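Local structure of beta-galactosidase/beta-glucuronidase (Faecalibacterium prausnitzii L2-6, 6MVF) at residues G86-V91 with N170-L175; I396-L401 with T430-S435; P579-A584 with L638-D643. The protein binds flavin mononucleotide and belongs to the family 2 glycoside hydrolases, acting as a beta-glucuronidase of a human gut bacterium. All blocks are in the same frame, centred on the assembly; numbering follows the deposited sequence.

How the contacts relate
The three contacts follow one another along the chain, with no nesting or crossing. Contact 1 comes first. It closes a long all-beta loop in the N-terminal sugar-binding region and brings strand 88-93 beside the segment that reaches FMN. Contact 2 closes a much shorter loop: helix 407-423 carries the chain between two neighbouring parallel strands of the TIM barrel. Contact 3 closes a loop of about 50 residues with strands and no helix, near the C-terminal end of the model, and packs two beta sheets face to face. Contacts 1 and 3 lie on opposite sides of the chain's centre, with centres about 59 Å apart. Contact 2 is about 40 Å from each, centre to centre.

Contact 1: residues G86-V91 with N170-L175; sequences GGRVYV and NAHFDL. With FMN (flavin mononucleotide), chain G.
Tyr90 and Leu175 both set CG beside the backbone N (chi1 -81° and -72°), and this lays the leucine across one face of the tyrosine ring. Leu175 CB makes a CH-pi contact, 4.1 Å from the centroid of the Tyr90 ring and close to the ring normal. Leu175 CD1 covers the same ring near Tyr90 CD1, at 3.9 Å. His172 holds CG between its own N and carbonyl carbon (chi1 66°), which sets the ring edge near Arg88 CD and the Tyr90 hydroxyl. The Tyr90 and His172 rings come from opposite directions and meet obliquely, with centroids 5.8 Å apart. The Tyr90 hydroxyl bonds to Asp176.

Strand 88-93 belongs to a four-stranded antiparallel sheet in the family 2 sugar-binding region. Strand 172-173 pairs instead with strand 195-204, so side chains and a water join the two segments, with no direct hydrogen bond between them.

The aliphatic part of Arg88 fills the next place along. Its CD lies at the edge of the histidine ring, 4.0 Å from His172 CE1, while its NH2 forms a salt bridge with Asp122. One water donates to Gly86 O and to Asn170 OD1, and weakly accepts from Arg88 NH1. Asp174 takes no part in the packing; its OD2 accepts a hydrogen bond from FMN N3 at 2.9 Å. FMN is also bonded by the Tyr177 hydroxyl.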
loop_
_atom_site.group_PDB
_atom_site.type_symbol
_atom_site.label_atom_id
_atom_site.label_comp_id
_atom_site.label_asym_id
_atom_site.label_seq_id
_atom_site.Cartn_x
_atom_site.Cartn_y
_atom_site.Cartn_z
ATOM N N GLY A 86 18.035 -29.360 15.991
ATOM C CA GLY A 86 16.849 -29.833 16.656
ATOM C C GLY A 86 15.552 -29.330 16.082
ATOM O O GLY A 86 14.501 -29.567 16.690
ATOM N N GLY A 87 15.599 -28.649 14.934
ATOM C CA GLY A 87 14.410 -28.068 14.359
ATOM C C GLY A 87 13.342 -29.099 14.056
ATOM O O GLY A 87 13.596 -30.296 13.918
ATOM N N ARG A 88 12.114 -28.608 13.970
ATOM C CA ARG A 88 10.950 -29.444 13.742
ATOM C C ARG A 88 10.108 -28.833 12.632
ATOM O O ARG A 88 10.121 -27.617 12.412
ATOM C CB ARG A 88 10.137 -29.608 15.033
ATOM C CG ARG A 88 11.026 -29.993 16.208
ATOM C CD ARG A 88 10.328 -30.860 17.227
ATOM N NE ARG A 88 9.810 -32.105 16.661
ATOM C CZ ARG A 88 10.569 -33.137 16.310
ATOM N NH1 ARG A 88 11.883 -33.068 16.442
ATOM N NH2 ARG A 88 10.010 -34.234 15.830
ATOM N N VAL A 89 9.409 -29.702 11.907
ATOM C CA VAL A 89 8.596 -29.309 10.766
ATOM C C VAL A 89 7.192 -29.844 10.977
ATOM O O VAL A 89 7.015 -31.017 11.324
ATOM C CB VAL A 89 9.177 -29.834 9.443
ATOM C CG1 VAL A 89 8.334 -29.339 8.255
ATOM C CG2 VAL A 89 10.664 -29.439 9.330
ATOM N N TYR A 90 6.200 -28.984 10.783
ATOM C CA TYR A 90 4.801 -29.343 10.946
ATOM C C TYR A 90 4.045 -28.933 9.693
ATOM O O TYR A 90 4.315 -27.873 9.123
ATOM C CB TYR A 90 4.187 -28.650 12.176
ATOM C CG TYR A 90 4.460 -29.309 13.516
ATOM C CD1 TYR A 90 5.680 -29.141 14.182
ATOM C CD2 TYR A 90 3.476 -30.065 14.142
ATOM C CE1 TYR A 90 5.911 -29.750 15.428
ATOM C CE2 TYR A 90 3.693 -30.658 15.386
ATOM C CZ TYR A 90 4.899 -30.506 16.023
ATOM O OH TYR A 90 5.079 -31.120 17.247
ATOM N N VAL A 91 3.107 -29.767 9.256
ATOM C CA VAL A 91 2.140 -29.359 8.241
ATOM C C VAL A 91 0.844 -29.019 8.957
ATOM O O VAL A 91 0.427 -29.727 9.879
ATOM C CB VAL A 91 1.922 -30.425 7.144
ATOM C CG1 VAL A 91 1.498 -31.744 7.727
ATOM C CG2 VAL A 91 0.879 -29.954 6.180
ATOM N N ASN A 170 13.262 -26.985 18.740
ATOM C CA ASN A 170 12.854 -28.186 19.465
ATOM C C ASN A 170 11.950 -27.843 20.647
ATOM O O ASN A 170 10.955 -28.526 20.891
ATOM C CB ASN A 170 14.089 -28.970 19.921
ATOM C CG ASN A 170 13.726 -30.273 20.599
ATOM O OD1 ASN A 170 13.127 -31.158 19.982
ATOM N ND2 ASN A 170 14.073 -30.397 21.875
ATOM N N ALA A 171 12.287 -26.803 21.397
ATOM C CA ALA A 171 11.398 -26.268 22.417
ATOM C C ALA A 171 10.548 -25.173 21.776
ATOM O O ALA A 171 11.087 -24.223 21.197
ATOM C CB ALA A 171 12.189 -25.729 23.609
ATOM N N HIS A 172 9.227 -25.312 21.879
ATOM C CA HIS A 172 8.274 -24.476 21.164
ATOM C C HIS A 172 6.904 -24.671 21.796
ATOM O O HIS A 172 6.618 -25.722 22.369
ATOM C CB HIS A 172 8.221 -24.826 19.666
ATOM C CG HIS A 172 7.689 -26.200 19.378
ATOM N ND1 HIS A 172 8.507 -27.291 19.170
ATOM C CD2 HIS A 172 6.420 -26.657 19.247
ATOM C CE1 HIS A 172 7.766 -28.359 18.930
ATOM N NE2 HIS A 172 6.494 -27.999 18.964
ATOM N N PHE A 173 6.051 -23.657 21.652
ATOM C CA PHE A 173 4.672 -23.761 22.113
ATOM C C PHE A 173 3.906 -24.846 21.352
ATOM O O PHE A 173 4.068 -25.019 20.133
ATOM C CB PHE A 173 3.953 -22.416 21.968
ATOM C CG PHE A 173 4.522 -21.311 22.818
ATOM C CD1 PHE A 173 4.297 -21.288 24.196
ATOM C CD2 PHE A 173 5.240 -20.262 22.231
ATOM C CE1 PHE A 173 4.806 -20.278 24.980
ATOM C CE2 PHE A 173 5.742 -19.227 23.005
ATOM C CZ PHE A 173 5.530 -19.235 24.385
ATOM N N ASP A 174 3.015 -25.529 22.081
ATOM C CA ASP A 174 2.379 -26.766 21.634
ATOM C C ASP A 174 1.610 -26.567 20.337
ATOM O O ASP A 174 0.727 -25.706 20.249
ATOM C CB ASP A 174 1.447 -27.286 22.736
ATOM C CG ASP A 174 1.060 -28.764 22.559
ATOM O OD1 ASP A 174 1.342 -29.355 21.498
ATOM O OD2 ASP A 174 0.472 -29.346 23.498
ATOM N N LEU A 175 1.941 -27.397 19.343
ATOM C CA LEU A 175 1.298 -27.425 18.038
ATOM C C LEU A 175 0.453 -28.674 17.844
ATOM O O LEU A 175 -0.212 -28.817 16.802
ATOM C CB LEU A 175 2.363 -27.350 16.936
ATOM C CG LEU A 175 3.050 -25.996 16.754
ATOM C CD1 LEU A 175 4.514 -26.111 16.300
ATOM C CD2 LEU A 175 2.242 -25.212 15.753
HETATM N N1 FMN G . -3.083 -29.087 26.665
HETATM C C2 FMN G . -1.994 -29.107 25.894
HETATM O O2 FMN G . -1.093 -29.927 26.080
HETATM N N3 FMN G . -1.818 -28.281 24.886
HETATM C C4 FMN G . -2.677 -27.364 24.567
HETATM O O4 FMN G . -2.506 -26.601 23.630
HETATM C C4A FMN G . -3.856 -27.272 25.357
HETATM N N5 FMN G . -4.728 -26.361 25.030
HETATM C C5A FMN G . -5.844 -26.219 25.715
HETATM C C6 FMN G . -6.735 -25.245 25.346
HETATM C C7 FMN G . -7.880 -25.076 26.038
HETATM C C7M FMN G . -8.837 -24.026 25.630
HETATM C C8 FMN G . -8.172 -25.953 27.165
HETATM C C8M FMN G . -9.443 -25.787 27.922
HETATM C C9 FMN G . -7.272 -26.928 27.533
HETATM C C9A FMN G . -6.105 -27.094 26.852
HETATM N N10 FMN G . -5.211 -28.094 27.200
HETATM C C10 FMN G . -4.040 -28.201 26.452
HETATM C "C1'" FMN G . -5.547 -28.891 28.372
HETATM C "C2'" FMN G . -5.838 -30.371 28.304
HETATM O "O2'" FMN G . -7.217 -30.378 28.035
HETATM C "C3'" FMN G . -5.679 -31.072 29.635
HETATM O "O3'" FMN G . -4.871 -30.288 30.486
HETATM C "C4'" FMN G . -4.985 -32.413 29.563
HETATM O "O4'" FMN G . -3.895 -32.248 28.669
HETATM C "C5'" FMN G . -5.891 -33.574 29.147
HETATM O "O5'" FMN G . -5.784 -33.845 27.761
HETATM P P FMN G . -6.816 -34.734 26.951
HETATM O O1P FMN G . -5.951 -35.333 25.915
HETATM O O2P FMN G . -7.387 -35.685 27.961
HETATM O O3P FMN G . -7.894 -33.871 26.389
HETATM O O HOH W 1 14.366 -32.308 17.704
#

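Contact 2: residues I396-L401 with T430-S435; sequences ISNEIL and TIAHVS
Strands 391-398 and 428-433 are neighbouring parallel strands of the TIM barrel, joined through helix 407-423 in a beta-alpha-beta crossover. Asn398 ends the first strand and Glu399 follows it, consistent with the Asn-Glu motif on the fourth barrel strand of family 2 hydrolases. Three backbone bonds join the segments. Ile396 N donates to Thr430 O at 3.2 Å. Ala432 N donates to Ser397 O at 3.1 Å. Glu399 N donates to Ala432 O at 2.8 Å, almost straight (177°).

The Asn398 side chain lies beside Ala432 on the same face of the sheet, with OD1 3.4 Å from Ala432 CB. That same OD1 is bonded by Asn453 and Arg333. Glu399 crosses Val434 at about a right angle, its CG 3.6 Å from Val434 CB. Its chain is extended beyond CG, and this carries OE2 to Asn453 and to a water that also accepts from Ser435 N.

A second water donates to Ala432 O, accepts from Ile400 N and bonds Ser397 OG, which also meets His413. Ala432 O therefore takes both Glu399 N and this water. Together these bonds hold the chain turn after Asn398, while Val434 and Asn453 probably limit how far the Glu399 carboxylate can swing.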
loop_
_atom_site.group_PDB
_atom_site.type_symbol
_atom_site.label_atom_id
_atom_site.label_comp_id
_atom_site.label_asym_id
_atom_site.label_seq_id
_atom_site.Cartn_x
_atom_site.Cartn_y
_atom_site.Cartn_z
ATOM N N ILE A 396 -24.700 -27.019 20.625
ATOM C CA ILE A 396 -24.339 -28.435 20.633
ATOM C C ILE A 396 -25.080 -29.281 19.592
ATOM O O ILE A 396 -24.609 -30.386 19.277
ATOM C CB ILE A 396 -24.501 -29.057 22.041
ATOM C CG1 ILE A 396 -25.958 -29.043 22.502
ATOM C CG2 ILE A 396 -23.578 -28.368 23.081
ATOM C CD1 ILE A 396 -26.190 -29.920 23.714
ATOM N N SER A 397 -26.198 -28.801 19.039
ATOM C CA SER A 397 -26.869 -29.496 17.934
ATOM C C SER A 397 -27.875 -28.569 17.266
ATOM O O SER A 397 -28.350 -27.601 17.863
ATOM C CB SER A 397 -27.582 -30.781 18.390
ATOM O OG SER A 397 -28.693 -30.502 19.227
ATOM N N ASN A 398 -28.209 -28.896 16.021
ATOM C CA ASN A 398 -29.265 -28.214 15.272
ATOM C C ASN A 398 -30.286 -29.245 14.810
ATOM O O ASN A 398 -29.940 -30.172 14.071
ATOM C CB ASN A 398 -28.707 -27.454 14.060
ATOM C CG ASN A 398 -29.802 -26.786 13.239
ATOM O OD1 ASN A 398 -30.421 -25.816 13.693
ATOM N ND2 ASN A 398 -30.046 -27.296 12.027
ATOM N N GLU A 399 -31.532 -29.095 15.262
ATOM C CA GLU A 399 -32.659 -29.860 14.717
ATOM C C GLU A 399 -32.416 -31.367 14.777
ATOM O O GLU A 399 -32.827 -32.112 13.885
ATOM C CB GLU A 399 -32.964 -29.426 13.280
ATOM C CG GLU A 399 -33.535 -28.042 13.165
ATOM C CD GLU A 399 -33.973 -27.723 11.744
ATOM O OE1 GLU A 399 -33.610 -28.502 10.831
ATOM O OE2 GLU A 399 -34.676 -26.699 11.534
ATOM N N ILE A 400 -31.756 -31.823 15.847
ATOM C CA ILE A 400 -31.328 -33.215 15.937
ATOM C C ILE A 400 -32.507 -34.206 16.011
ATOM O O ILE A 400 -32.321 -35.409 15.773
ATOM C CB ILE A 400 -30.359 -33.379 17.135
ATOM C CG1 ILE A 400 -29.475 -34.613 16.934
ATOM C CG2 ILE A 400 -31.114 -33.446 18.463
ATOM C CD1 ILE A 400 -28.876 -34.730 15.527
ATOM N N LEU A 401 -33.724 -33.736 16.296
ATOM C CA LEU A 401 -34.877 -34.636 16.358
ATOM C C LEU A 401 -35.518 -34.906 15.009
ATOM O O LEU A 401 -36.525 -35.614 14.965
ATOM C CB LEU A 401 -35.964 -34.089 17.281
ATOM C CG LEU A 401 -35.663 -33.903 18.761
ATOM C CD1 LEU A 401 -36.952 -33.601 19.488
ATOM C CD2 LEU A 401 -34.968 -35.108 19.323
ATOM N N THR A 430 -25.948 -23.550 24.203
ATOM C CA THR A 430 -27.226 -23.316 23.545
ATOM C C THR A 430 -27.527 -24.525 22.677
ATOM O O THR A 430 -26.693 -25.418 22.512
ATOM C CB THR A 430 -27.229 -22.015 22.697
ATOM O OG1 THR A 430 -28.567 -21.689 22.286
ATOM C CG2 THR A 430 -26.354 -22.151 21.432
ATOM N N ILE A 431 -28.733 -24.527 22.104
ATOM C CA ILE A 431 -29.197 -25.592 21.224
ATOM C C ILE A 431 -30.226 -24.990 20.276
ATOM O O ILE A 431 -30.912 -24.022 20.614
ATOM C CB ILE A 431 -29.765 -26.787 22.049
ATOM C CG1 ILE A 431 -30.167 -27.947 21.136
ATOM C CG2 ILE A 431 -30.936 -26.346 22.982
ATOM C CD1 ILE A 431 -30.235 -29.246 21.857
ATOM N N ALA A 432 -30.337 -25.552 19.076
ATOM C CA ALA A 432 -31.359 -25.114 18.124
ATOM C C ALA A 432 -32.332 -26.262 17.872
ATOM O O ALA A 432 -31.943 -27.312 17.345
ATOM C CB ALA A 432 -30.729 -24.622 16.819
ATOM N N HIS A 433 -33.589 -26.068 18.269
ATOM C CA HIS A 433 -34.616 -27.098 18.116
ATOM C C HIS A 433 -35.323 -26.996 16.764
ATOM O O HIS A 433 -35.571 -25.894 16.252
ATOM C CB HIS A 433 -35.662 -26.985 19.228
ATOM C CG HIS A 433 -35.122 -27.189 20.607
ATOM N ND1 HIS A 433 -34.539 -28.371 21.011
ATOM C CD2 HIS A 433 -35.108 -26.371 21.689
ATOM C CE1 HIS A 433 -34.170 -28.264 22.277
ATOM N NE2 HIS A 433 -34.503 -27.060 22.710
ATOM N N VAL A 434 -35.662 -28.159 16.193
ATOM C CA VAL A 434 -36.570 -28.177 15.048
ATOM C C VAL A 434 -37.963 -27.713 15.485
ATOM O O VAL A 434 -38.335 -27.772 16.665
ATOM C CB VAL A 434 -36.610 -29.573 14.396
ATOM C CG1 VAL A 434 -37.334 -30.578 15.282
ATOM C CG2 VAL A 434 -37.242 -29.513 12.990
ATOM N N SER A 435 -38.737 -27.228 14.511
ATOM C CA SER A 435 -39.981 -26.529 14.819
ATOM C C SER A 435 -40.938 -27.391 15.640
ATOM O O SER A 435 -41.588 -26.897 16.572
ATOM C CB SER A 435 -40.652 -26.082 13.524
ATOM O OG SER A 435 -41.713 -25.197 13.794
HETATM O O HOH W 2 -31.137 -29.823 17.861
HETATM O O HOH W 3 -37.710 -26.223 12.018
#

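Contact 3: residues P579-A584 with L638-D643; sequences PMVHIA and LMAVAD
The backbone N of Ile583 donates to OD2 of Asp647, whose own backbone pairs with that of Ala640, so this carboxylate ties strand 581-583 to the sheet that carries the alanine. Between the two segments themselves the contact is apolar. Ile583 has its CB directed toward the opposite strand and CG1 anti to its carbonyl carbon (chi1 -57°). It rests on Ala640, with CG1 lying 3.7 Å from Ala640 CB. The extended end of the side chain goes further, over the backbone. Ile583 CD1 comes 3.6 Å from Ala640 N and also lies over Leu638 O.

This is face-to-face packing in a beta sandwich of the C-terminal region. Strand 581-583 is an edge strand of a three-stranded antiparallel sheet. Strand 635-641 lies inside a five-stranded mixed sheet. The strands run roughly antiparallel, at 156°, and the axes of their short segments approach to 7.6 Å. The small side chains of Ala640 and Ala642 are consistent with this close approach.

Val581 continues the row. Its CB lies 3.8 Å from Ala642 CB, and its CG2 branch reaches between Ala642 and Ala640, 4.2 Å from Ala640 CB. On the other face of strand 581-583, the His582 ring stacks with Tyr569 of helix 566-575. On the outer face of strand 635-641, Met639 packs on Pro241 of the second subunit.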
loop_
_atom_site.group_PDB
_atom_site.type_symbol
_atom_site.label_atom_id
_atom_site.label_comp_id
_atom_site.label_asym_id
_atom_site.label_seq_id
_atom_site.Cartn_x
_atom_site.Cartn_y
_atom_site.Cartn_z
ATOM N N PRO A 579 -28.776 7.393 9.765
ATOM C CA PRO A 579 -30.074 7.689 9.138
ATOM C C PRO A 579 -30.168 7.105 7.736
ATOM O O PRO A 579 -29.229 7.192 6.945
ATOM C CB PRO A 579 -30.122 9.221 9.121
ATOM C CG PRO A 579 -29.281 9.629 10.276
ATOM C CD PRO A 579 -28.191 8.571 10.430
ATOM N N MET A 580 -31.307 6.474 7.441
ATOM C CA MET A 580 -31.517 5.858 6.140
ATOM C C MET A 580 -32.994 5.954 5.772
ATOM O O MET A 580 -33.871 6.068 6.635
ATOM C CB MET A 580 -31.019 4.393 6.113
ATOM C CG MET A 580 -31.611 3.460 7.198
ATOM S SD MET A 580 -33.322 2.957 6.849
ATOM C CE MET A 580 -33.152 1.812 5.476
ATOM N N VAL A 581 -33.254 5.919 4.470
ATOM C CA VAL A 581 -34.614 5.889 3.947
ATOM C C VAL A 581 -34.583 5.115 2.635
ATOM O O VAL A 581 -33.745 5.382 1.766
ATOM C CB VAL A 581 -35.207 7.306 3.780
ATOM C CG1 VAL A 581 -34.471 8.099 2.729
ATOM C CG2 VAL A 581 -36.690 7.217 3.444
ATOM N N HIS A 582 -35.491 4.142 2.502
ATOM C CA HIS A 582 -35.457 3.166 1.414
ATOM C C HIS A 582 -36.856 2.936 0.876
ATOM O O HIS A 582 -37.763 2.559 1.633
ATOM C CB HIS A 582 -34.862 1.837 1.870
ATOM C CG HIS A 582 -34.746 0.827 0.772
ATOM N ND1 HIS A 582 -35.731 -0.105 0.507
ATOM C CD2 HIS A 582 -33.762 0.603 -0.129
ATOM C CE1 HIS A 582 -35.355 -0.861 -0.506
ATOM N NE2 HIS A 582 -34.162 -0.456 -0.907
ATOM N N ILE A 583 -37.021 3.157 -0.426
ATOM C CA ILE A 583 -38.257 2.832 -1.124
ATOM C C ILE A 583 -38.183 1.386 -1.604
ATOM O O ILE A 583 -37.304 1.022 -2.398
ATOM C CB ILE A 583 -38.520 3.789 -2.296
ATOM C CG1 ILE A 583 -38.562 5.246 -1.805
ATOM C CG2 ILE A 583 -39.849 3.412 -2.947
ATOM C CD1 ILE A 583 -38.465 6.274 -2.905
ATOM N N ALA A 584 -39.105 0.564 -1.106
ATOM C CA ALA A 584 -39.200 -0.838 -1.466
ATOM C C ALA A 584 -39.810 -1.003 -2.856
ATOM O O ALA A 584 -40.491 -0.112 -3.378
ATOM C CB ALA A 584 -40.041 -1.590 -0.439
ATOM N N LEU A 638 -40.204 8.427 -8.092
ATOM C CA LEU A 638 -40.645 8.346 -6.705
ATOM C C LEU A 638 -39.490 8.794 -5.818
ATOM O O LEU A 638 -38.399 8.209 -5.858
ATOM C CB LEU A 638 -41.115 6.939 -6.334
ATOM C CG LEU A 638 -42.510 6.457 -6.788
ATOM C CD1 LEU A 638 -43.597 7.324 -6.217
ATOM C CD2 LEU A 638 -42.612 6.434 -8.291
ATOM N N MET A 639 -39.719 9.856 -5.053
ATOM C CA MET A 639 -38.718 10.378 -4.141
ATOM C C MET A 639 -39.284 10.411 -2.730
ATOM O O MET A 639 -40.319 11.041 -2.487
ATOM C CB MET A 639 -38.253 11.775 -4.560
ATOM C CG MET A 639 -37.173 12.293 -3.626
ATOM S SD MET A 639 -36.502 13.860 -4.137
ATOM C CE MET A 639 -37.897 14.959 -3.920
ATOM N N ALA A 640 -38.607 9.734 -1.808
ATOM C CA ALA A 640 -38.980 9.734 -0.401
ATOM C C ALA A 640 -37.980 10.590 0.364
ATOM O O ALA A 640 -36.766 10.375 0.265
ATOM C CB ALA A 640 -39.048 8.318 0.164
ATOM N N VAL A 641 -38.497 11.578 1.096
ATOM C CA VAL A 641 -37.711 12.526 1.869
ATOM C C VAL A 641 -37.955 12.223 3.340
ATOM O O VAL A 641 -39.051 12.456 3.862
ATOM C CB VAL A 641 -38.078 13.978 1.540
ATOM C CG1 VAL A 641 -37.302 14.923 2.432
ATOM C CG2 VAL A 641 -37.797 14.275 0.080
ATOM N N ALA A 642 -36.948 11.675 4.005
ATOM C CA ALA A 642 -37.022 11.531 5.450
ATOM C C ALA A 642 -36.483 12.822 6.040
ATOM O O ALA A 642 -36.911 13.901 5.628
ATOM C CB ALA A 642 -36.259 10.297 5.922
ATOM N N ASP A 643 -35.536 12.760 6.968
ATOM C CA ASP A 643 -35.088 14.024 7.542
ATOM C C ASP A 643 -33.885 14.542 6.767
ATOM O O ASP A 643 -34.020 15.449 5.939
ATOM C CB ASP A 643 -34.781 13.864 9.028
ATOM C CG ASP A 643 -34.351 15.167 9.680
ATOM O OD1 ASP A 643 -33.720 15.124 10.763
ATOM O OD2 ASP A 643 -34.632 16.238 9.094
#